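Side-chain contacts in lipoprotein (Paraburkholderia phytofirmans, PDB 5T11), which forms a dodecamer of the periplasmic lipoprotein PelC, which probably guides export of Pel polysaccharide across the outer membrane: residues H37-I42 with E97-K102; V125-T130 with S154-R159. The protein carries 1 engineered substitution. All coordinates share one frame; numbering follows the deposited sequence.

Both contacts are buried, and in each a tryptophan from the mixed sheet meets residues that carry no charge. Contact 1 joins strand 90-99 to helix 35-49, while contact 2 joins strand 125-134 to the 3-10 turn that follows helix 141-152. The two lie on opposite sides of the chain's centre, with their own centres about 19 Å apart. They differ in how the indole is used: in contact 1 the outer end of its benzene ring meets a serine, an alanine and an isoleucine of a helix, whereas in contact 2 a leucine methyl sits over its face. Contact 1 is flanked by two neighbouring subunits, one of which contact 2 also reaches.

Contact 1. Residues H37-I42 with E97-K102; sequences HSAESI and EEWRYK
Trp99 drives the benzene end of its indole against one side of the helix that carries Ser38, Ala39 and Ile42. Its CG stands anti to the backbone N (chi1 -169°), which sends the ring away from strand 90-99 and toward the helix. Ser38 makes the nearest approach, its CB 3.7 Å from CZ2 of Trp99, and Ala39 sets its CB 3.9 Å from CZ3 of the same ring; both come in obliquely. Small residues suit these places, because their short side chains let the ring end come up against the helix backbone. Ile42, one turn on from Ser38, points its side chain against that of Trp99, the two coming from opposite directions. Its extended CG1 branch (chi2 161°) brings CD1 to the ring edge, close to the ring plane and 3.9 Å from CH2 of Trp99. In the fold this is a helix packed on a mixed sheet, just past a classic beta bulge in which Glu97 and Glu98 both face Gly112. Leu141 and Ala145 of helix 141-152 also touch the indole, so that two helices pack on it. The hydroxyl of Ser38 makes a weak hydrogen bond to the carbonyl O of Asp34, just ahead of helix 35-49, while Tyr29 of a neighbouring subunit packs on the same serine.

Contact 2. Residues V125-T130 with S154-R159; sequences VVWSAT and SPLQAR
Two first torsions of different kinds bring Trp127 and Leu156 face to methyl. Trp127 holds CG anti to its backbone N (chi1 176°), so the indole reaches out from the strand toward the turn, while Leu156 turns CG beside its own N (chi1 -54°) and runs its outer branches back to meet it. Leucine CD2 settles over the middle of the ring system, 3.8 Å from CD2 of Trp127. Its distance to the centroid of the five-membered ring is 4.0 Å, and it lies 17° from the ring normal, which makes this a CH-pi contact over the face. The other methyl follows the same surface outward, CD1 of Leu156 reaching CZ3 of Trp127 at 3.9 Å. A forked leucine suits this place because its two methyls can span both rings of the indole.

Pro155 meets the nitrogen-bearing side of the ring obliquely. Its CB lies 3.8 Å from NE1 of Trp127, and its CG is 4.1 Å from CZ2 of the same ring. Proline fits a 3-10 turn, since its ring restricts phi to values near those of such a turn and presents a compact apolar surface. The backbone N of Ala129 lies over the opposite indole face, away from its centre.

The tryptophan belongs to a classic beta bulge, in which Val126 and Trp127 both face Leu117. The contact packs the 3-10 turn 154-156, close to the C-terminus, onto the sheet, and Leu153 and Thr10 add further packing around the indole. Leu156 also touches Leu92 of strand 90-99, tying the turn to a second strand.

With carbon groups meeting an aromatic surface, cohesion here probably comes from dispersion and the exclusion of water, with the leucine methyl's weakly polarised C-H bonds favouring the electron-rich pyrrole ring.

Contact 1. Residues H37-I42 with E97-K102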
ATOM      1  N   HIS B  37      27.252  19.573   0.433  1.00 34.18           N
ATOM      2  CA  HIS B  37      27.478  20.648  -0.537  1.00 42.54           C
ATOM      3  C   HIS B  37      26.778  21.931  -0.107  1.00 39.01           C
ATOM      4  O   HIS B  37      27.313  23.033  -0.301  1.00 40.37           O
ATOM      5  CB  HIS B  37      27.016  20.207  -1.929  1.00 40.62           C
ATOM      6  CG  HIS B  37      27.829  19.083  -2.497  1.00 47.38           C
ATOM      7  ND1 HIS B  37      27.264  17.974  -3.092  1.00 48.28           N
ATOM      8  CD2 HIS B  37      29.169  18.894  -2.546  1.00 45.08           C
ATOM      9  CE1 HIS B  37      28.221  17.151  -3.484  1.00 51.96           C
ATOM     10  NE2 HIS B  37      29.387  17.685  -3.164  1.00 53.52           N
ATOM     11  N   SER B  38      25.586  21.803   0.484  1.00 33.99           N
ATOM     12  CA  SER B  38      24.913  22.968   1.046  1.00 40.43           C
ATOM     13  C   SER B  38      25.743  23.585   2.150  1.00 33.48           C
ATOM     14  O   SER B  38      25.856  24.813   2.231  1.00 42.96           O
ATOM     15  CB  SER B  38      23.524  22.595   1.585  1.00 33.96           C
ATOM     16  OG  SER B  38      22.680  22.247   0.501  1.00 34.84           O
ATOM     17  N   ALA B  39      26.319  22.751   3.027  1.00 37.00           N
ATOM     18  CA  ALA B  39      27.152  23.294   4.102  1.00 38.16           C
ATOM     19  C   ALA B  39      28.395  23.976   3.539  1.00 38.33           C
ATOM     20  O   ALA B  39      28.852  24.985   4.091  1.00 37.40           O
ATOM     21  CB  ALA B  39      27.548  22.205   5.093  1.00 32.02           C
ATOM     22  N   GLU B  40      28.955  23.442   2.446  1.00 37.58           N
ATOM     23  CA  GLU B  40      30.125  24.072   1.832  1.00 41.13           C
ATOM     24  C   GLU B  40      29.788  25.473   1.334  1.00 45.96           C
ATOM     25  O   GLU B  40      30.544  26.424   1.566  1.00 45.92           O
ATOM     26  CB  GLU B  40      30.646  23.225   0.670  1.00 39.74           C
ATOM     27  CG  GLU B  40      31.363  21.956   1.048  1.00 44.74           C
ATOM     28  CD  GLU B  40      31.445  20.981  -0.122  1.00 61.38           C
ATOM     29  OE1 GLU B  40      30.937  21.332  -1.210  1.00 64.76           O
ATOM     30  OE2 GLU B  40      32.008  19.872   0.046  1.00 62.62           O
ATOM     31  N   SER B  41      28.656  25.610   0.631  1.00 36.13           N
ATOM     32  CA  SER B  41      28.245  26.905   0.091  1.00 42.26           C
ATOM     33  C   SER B  41      27.950  27.899   1.203  1.00 37.38           C
ATOM     34  O   SER B  41      28.392  29.054   1.154  1.00 38.76           O
ATOM     35  CB  SER B  41      27.012  26.744  -0.804  1.00 44.42           C
ATOM     36  OG  SER B  41      27.337  25.984  -1.946  1.00 53.68           O
ATOM     37  N   ILE B  42      27.170  27.478   2.201  1.00 36.13           N
ATOM     38  CA  ILE B  42      26.886  28.369   3.321  1.00 36.44           C
ATOM     39  C   ILE B  42      28.184  28.741   4.025  1.00 36.39           C
ATOM     40  O   ILE B  42      28.413  29.912   4.358  1.00 40.30           O
ATOM     41  CB  ILE B  42      25.871  27.726   4.288  1.00 35.70           C
ATOM     42  CG1 ILE B  42      24.514  27.564   3.612  1.00 36.34           C
ATOM     43  CG2 ILE B  42      25.716  28.591   5.558  1.00 36.55           C
ATOM     44  CD1 ILE B  42      23.584  26.514   4.310  1.00 35.96           C
ATOM     45  N   GLU B  97      26.627  15.851  10.397  1.00 32.98           N
ATOM     46  CA  GLU B  97      26.105  14.718  11.158  1.00 33.64           C
ATOM     47  C   GLU B  97      24.587  14.655  11.158  1.00 35.89           C
ATOM     48  O   GLU B  97      24.019  13.579  11.392  1.00 31.95           O
ATOM     49  CB  GLU B  97      26.599  14.773  12.619  1.00 32.96           C
ATOM     50  CG  GLU B  97      28.110  14.520  12.782  1.00 36.10           C
ATOM     51  CD  GLU B  97      28.953  15.759  12.509  1.00 42.18           C
ATOM     52  OE1 GLU B  97      28.466  16.882  12.789  1.00 39.38           O
ATOM     53  OE2 GLU B  97      30.094  15.615  12.004  1.00 42.74           O
ATOM     54  N   GLU B  98      23.915  15.775  10.904  1.00 32.24           N
ATOM     55  CA  GLU B  98      22.459  15.797  10.901  1.00 32.84           C
ATOM     56  C   GLU B  98      22.003  17.031  10.145  1.00 34.09           C
ATOM     57  O   GLU B  98      22.598  18.108  10.275  1.00 34.07           O
ATOM     58  CB  GLU B  98      21.901  15.799  12.332  1.00 34.18           C
ATOM     59  CG  GLU B  98      20.392  15.881  12.407  1.00 30.28           C
ATOM     60  CD  GLU B  98      19.831  15.370  13.746  1.00 43.45           C
ATOM     61  OE1 GLU B  98      20.368  15.759  14.817  1.00 39.39           O
ATOM     62  OE2 GLU B  98      18.843  14.580  13.720  1.00 40.39           O
ATOM     63  N   TRP B  99      20.945  16.869   9.365  1.00 32.06           N
ATOM     64  CA  TRP B  99      20.454  17.918   8.483  1.00 30.43           C
ATOM     65  C   TRP B  99      19.100  17.486   7.941  1.00 33.05           C
ATOM     66  O   TRP B  99      19.007  17.015   6.801  1.00 32.24           O
ATOM     67  CB  TRP B  99      21.456  18.145   7.352  1.00 30.88           C
ATOM     68  CG  TRP B  99      21.276  19.368   6.461  1.00 36.24           C
ATOM     69  CD1 TRP B  99      20.299  19.574   5.522  1.00 37.51           C
ATOM     70  CD2 TRP B  99      22.167  20.501   6.365  1.00 37.56           C
ATOM     71  NE1 TRP B  99      20.508  20.775   4.874  1.00 37.81           N
ATOM     72  CE2 TRP B  99      21.640  21.367   5.377  1.00 39.55           C
ATOM     73  CE3 TRP B  99      23.335  20.879   7.045  1.00 40.50           C
ATOM     74  CZ2 TRP B  99      22.254  22.586   5.037  1.00 35.84           C
ATOM     75  CZ3 TRP B  99      23.944  22.088   6.705  1.00 42.66           C
ATOM     76  CH2 TRP B  99      23.399  22.922   5.702  1.00 31.98           C
ATOM     77  N   ARG B 100      18.052  17.590   8.754  1.00 32.10           N
ATOM     78  CA  ARG B 100      16.749  17.055   8.362  1.00 35.52           C
ATOM     79  C   ARG B 100      15.674  17.782   9.150  1.00 35.23           C
ATOM     80  O   ARG B 100      15.961  18.486  10.124  1.00 29.00           O
ATOM     81  CB  ARG B 100      16.667  15.545   8.625  1.00 38.60           C
ATOM     82  CG  ARG B 100      16.803  15.194  10.128  1.00 34.72           C
ATOM     83  CD  ARG B 100      16.527  13.717  10.423  1.00 36.71           C
ATOM     84  NE  ARG B 100      15.151  13.345  10.065  1.00 36.94           N
ATOM     85  CZ  ARG B 100      14.593  12.176  10.359  1.00 38.79           C
ATOM     86  NH1 ARG B 100      15.284  11.243  11.017  1.00 32.98           N
ATOM     87  NH2 ARG B 100      13.342  11.939  10.001  1.00 38.84           N
ATOM     88  N   TYR B 101      14.424  17.605   8.718  1.00 28.89           N
ATOM     89  CA  TYR B 101      13.296  17.830   9.616  1.00 29.61           C
ATOM     90  C   TYR B 101      13.029  16.525  10.343  1.00 39.33           C
ATOM     91  O   TYR B 101      13.108  15.446   9.747  1.00 32.64           O
ATOM     92  CB  TYR B 101      12.030  18.288   8.877  1.00 30.43           C
ATOM     93  CG  TYR B 101      12.167  19.631   8.178  1.00 35.08           C
ATOM     94  CD1 TYR B 101      11.965  20.820   8.878  1.00 35.89           C
ATOM     95  CD2 TYR B 101      12.510  19.715   6.819  1.00 34.45           C
ATOM     96  CE1 TYR B 101      12.093  22.061   8.260  1.00 35.23           C
ATOM     97  CE2 TYR B 101      12.643  20.970   6.184  1.00 28.11           C
ATOM     98  CZ  TYR B 101      12.435  22.136   6.921  1.00 32.87           C
ATOM     99  OH  TYR B 101      12.562  23.385   6.338  1.00 33.94           O
ATOM    100  N   LYS B 102      12.754  16.617  11.644  1.00 31.97           N
ATOM    101  CA  LYS B 102      12.290  15.430  12.336  1.00 33.75           C
ATOM    102  C   LYS B 102      10.938  15.018  11.752  1.00 39.89           C
ATOM    103  O   LYS B 102      10.275  15.787  11.049  1.00 33.51           O
ATOM    104  CB  LYS B 102      12.209  15.671  13.854  1.00 40.82           C
ATOM    105  CG  LYS B 102      13.607  15.774  14.518  1.00 36.27           C
ATOM    106  CD  LYS B 102      13.589  16.427  15.925  1.00 37.25           C
ATOM    107  CE  LYS B 102      12.660  15.739  16.889  1.00 40.90           C
ATOM    108  NZ  LYS B 102      12.927  16.212  18.315  1.00 48.99           N
TER

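Contact 2. Residues V125-T130 with S154-R159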
ATOM      1  N   VAL B 125      45.855  20.349  11.804  1.00 49.42           N
ATOM      2  CA  VAL B 125      44.585  20.950  12.210  1.00 47.94           C
ATOM      3  C   VAL B 125      44.892  22.050  13.225  1.00 52.50           C
ATOM      4  O   VAL B 125      45.368  21.771  14.330  1.00 55.70           O
ATOM      5  CB  VAL B 125      43.625  19.910  12.796  1.00 49.80           C
ATOM      6  CG1 VAL B 125      42.400  20.603  13.397  1.00 44.64           C
ATOM      7  CG2 VAL B 125      43.200  18.911  11.726  1.00 55.37           C
ATOM      8  N   VAL B 126      44.639  23.307  12.847  1.00 53.36           N
ATOM      9  CA  VAL B 126      44.954  24.439  13.715  1.00 49.99           C
ATOM     10  C   VAL B 126      43.724  24.983  14.425  1.00 46.37           C
ATOM     11  O   VAL B 126      43.863  25.827  15.327  1.00 49.39           O
ATOM     12  CB  VAL B 126      45.661  25.571  12.934  1.00 55.87           C
ATOM     13  CG1 VAL B 126      46.999  25.079  12.352  1.00 56.86           C
ATOM     14  CG2 VAL B 126      44.753  26.135  11.845  1.00 50.13           C
ATOM     15  N   TRP B 127      42.534  24.505  14.079  1.00 43.37           N
ATOM     16  CA  TRP B 127      41.292  24.956  14.690  1.00 46.45           C
ATOM     17  C   TRP B 127      40.207  23.967  14.302  1.00 41.30           C
ATOM     18  O   TRP B 127      40.238  23.403  13.202  1.00 41.93           O
ATOM     19  CB  TRP B 127      40.931  26.376  14.225  1.00 45.26           C
ATOM     20  CG  TRP B 127      39.615  26.914  14.708  1.00 43.66           C
ATOM     21  CD1 TRP B 127      39.407  27.717  15.790  1.00 46.75           C
ATOM     22  CD2 TRP B 127      38.327  26.717  14.098  1.00 49.31           C
ATOM     23  NE1 TRP B 127      38.072  28.021  15.905  1.00 49.54           N
ATOM     24  CE2 TRP B 127      37.386  27.424  14.875  1.00 42.10           C
ATOM     25  CE3 TRP B 127      37.885  26.014  12.972  1.00 44.18           C
ATOM     26  CZ2 TRP B 127      36.023  27.437  14.572  1.00 47.81           C
ATOM     27  CZ3 TRP B 127      36.522  26.023  12.668  1.00 44.02           C
ATOM     28  CH2 TRP B 127      35.608  26.729  13.466  1.00 42.14           C
ATOM     29  N   SER B 128      39.260  23.755  15.212  1.00 43.78           N
ATOM     30  CA  SER B 128      38.139  22.876  14.907  1.00 45.29           C
ATOM     31  C   SER B 128      36.980  23.243  15.818  1.00 50.14           C
ATOM     32  O   SER B 128      37.159  23.916  16.843  1.00 43.53           O
ATOM     33  CB  SER B 128      38.517  21.397  15.070  1.00 48.36           C
ATOM     34  OG  SER B 128      38.979  21.115  16.387  1.00 51.32           O
ATOM     35  N   ALA B 129      35.788  22.789  15.435  1.00 41.62           N
ATOM     36  CA  ALA B 129      34.591  23.116  16.194  1.00 39.91           C
ATOM     37  C   ALA B 129      33.451  22.195  15.788  1.00 40.12           C
ATOM     38  O   ALA B 129      33.464  21.583  14.715  1.00 37.87           O
ATOM     39  CB  ALA B 129      34.175  24.579  16.007  1.00 38.19           C
ATOM     40  N   THR B 130      32.470  22.112  16.679  1.00 35.31           N
ATOM     41  CA  THR B 130      31.260  21.318  16.534  1.00 40.66           C
ATOM     42  C   THR B 130      30.075  22.176  16.950  1.00 44.17           C
ATOM     43  O   THR B 130      30.140  22.899  17.960  1.00 41.74           O
ATOM     44  CB  THR B 130      31.309  20.048  17.403  1.00 48.48           C
ATOM     45  OG1 THR B 130      32.495  19.296  17.097  1.00 47.29           O
ATOM     46  CG2 THR B 130      30.066  19.168  17.165  1.00 45.28           C
ATOM     47  N   SER B 154      32.223  31.752  13.541  1.00 47.11           N
ATOM     48  CA  SER B 154      32.517  33.115  13.972  1.00 49.53           C
ATOM     49  C   SER B 154      33.961  33.343  14.437  1.00 50.45           C
ATOM     50  O   SER B 154      34.457  34.465  14.237  1.00 56.18           O
ATOM     51  CB  SER B 154      31.537  33.542  15.076  1.00 52.03           C
ATOM     52  OG  SER B 154      31.789  32.850  16.283  1.00 61.92           O
ATOM     53  N   PRO B 155      34.676  32.382  15.044  1.00 49.75           N
ATOM     54  CA  PRO B 155      36.086  32.656  15.384  1.00 51.21           C
ATOM     55  C   PRO B 155      37.005  32.792  14.171  1.00 53.39           C
ATOM     56  O   PRO B 155      38.151  33.227  14.341  1.00 48.73           O
ATOM     57  CB  PRO B 155      36.486  31.454  16.252  1.00 51.51           C
ATOM     58  CG  PRO B 155      35.167  30.854  16.734  1.00 48.55           C
ATOM     59  CD  PRO B 155      34.228  31.085  15.599  1.00 45.64           C
ATOM     60  N   LEU B 156      36.562  32.443  12.963  1.00 47.77           N
ATOM     61  CA  LEU B 156      37.388  32.616  11.772  1.00 52.29           C
ATOM     62  C   LEU B 156      37.169  33.958  11.078  1.00 55.26           C
ATOM     63  O   LEU B 156      37.683  34.162   9.972  1.00 53.24           O
ATOM     64  CB  LEU B 156      37.139  31.485  10.778  1.00 46.59           C
ATOM     65  CG  LEU B 156      37.307  30.068  11.334  1.00 47.87           C
ATOM     66  CD1 LEU B 156      37.147  29.045  10.219  1.00 38.32           C
ATOM     67  CD2 LEU B 156      38.651  29.909  12.022  1.00 50.94           C
ATOM     68  N   GLN B 157      36.431  34.876  11.695  1.00 53.94           N
ATOM     69  CA  GLN B 157      36.320  36.219  11.140  1.00 56.49           C
ATOM     70  C   GLN B 157      37.684  36.905  11.105  1.00 61.77           C
ATOM     71  O   GLN B 157      38.568  36.638  11.927  1.00 54.06           O
ATOM     72  CB  GLN B 157      35.330  37.047  11.955  1.00 59.47           C
ATOM     73  CG  GLN B 157      33.910  36.529  11.880  1.00 59.88           C
ATOM     74  CD  GLN B 157      32.988  37.178  12.905  1.00 72.74           C
ATOM     75  OE1 GLN B 157      33.399  38.067  13.657  1.00 75.49           O
ATOM     76  NE2 GLN B 157      31.729  36.730  12.937  1.00 76.08           N
ATOM     77  N   ALA B 158      37.860  37.782  10.124  1.00 65.27           N
ATOM     78  CA  ALA B 158      39.104  38.528  10.019  1.00 72.91           C
ATOM     79  C   ALA B 158      39.215  39.483  11.196  1.00 81.66           C
ATOM     80  O   ALA B 158      38.269  40.214  11.504  1.00 77.36           O
ATOM     81  CB  ALA B 158      39.164  39.297   8.703  1.00 69.62           C
ATOM     82  N   ARG B 159      40.364  39.459  11.866  1.00 86.24           N
ATOM     83  CA  ARG B 159      40.588  40.304  13.028  1.00 90.52           C
ATOM     84  C   ARG B 159      41.455  41.481  12.626  1.00 95.18           C
ATOM     85  O   ARG B 159      41.488  41.847  11.454  1.00 94.79           O
ATOM     86  CB  ARG B 159      41.236  39.506  14.162  1.00 93.50           C
TER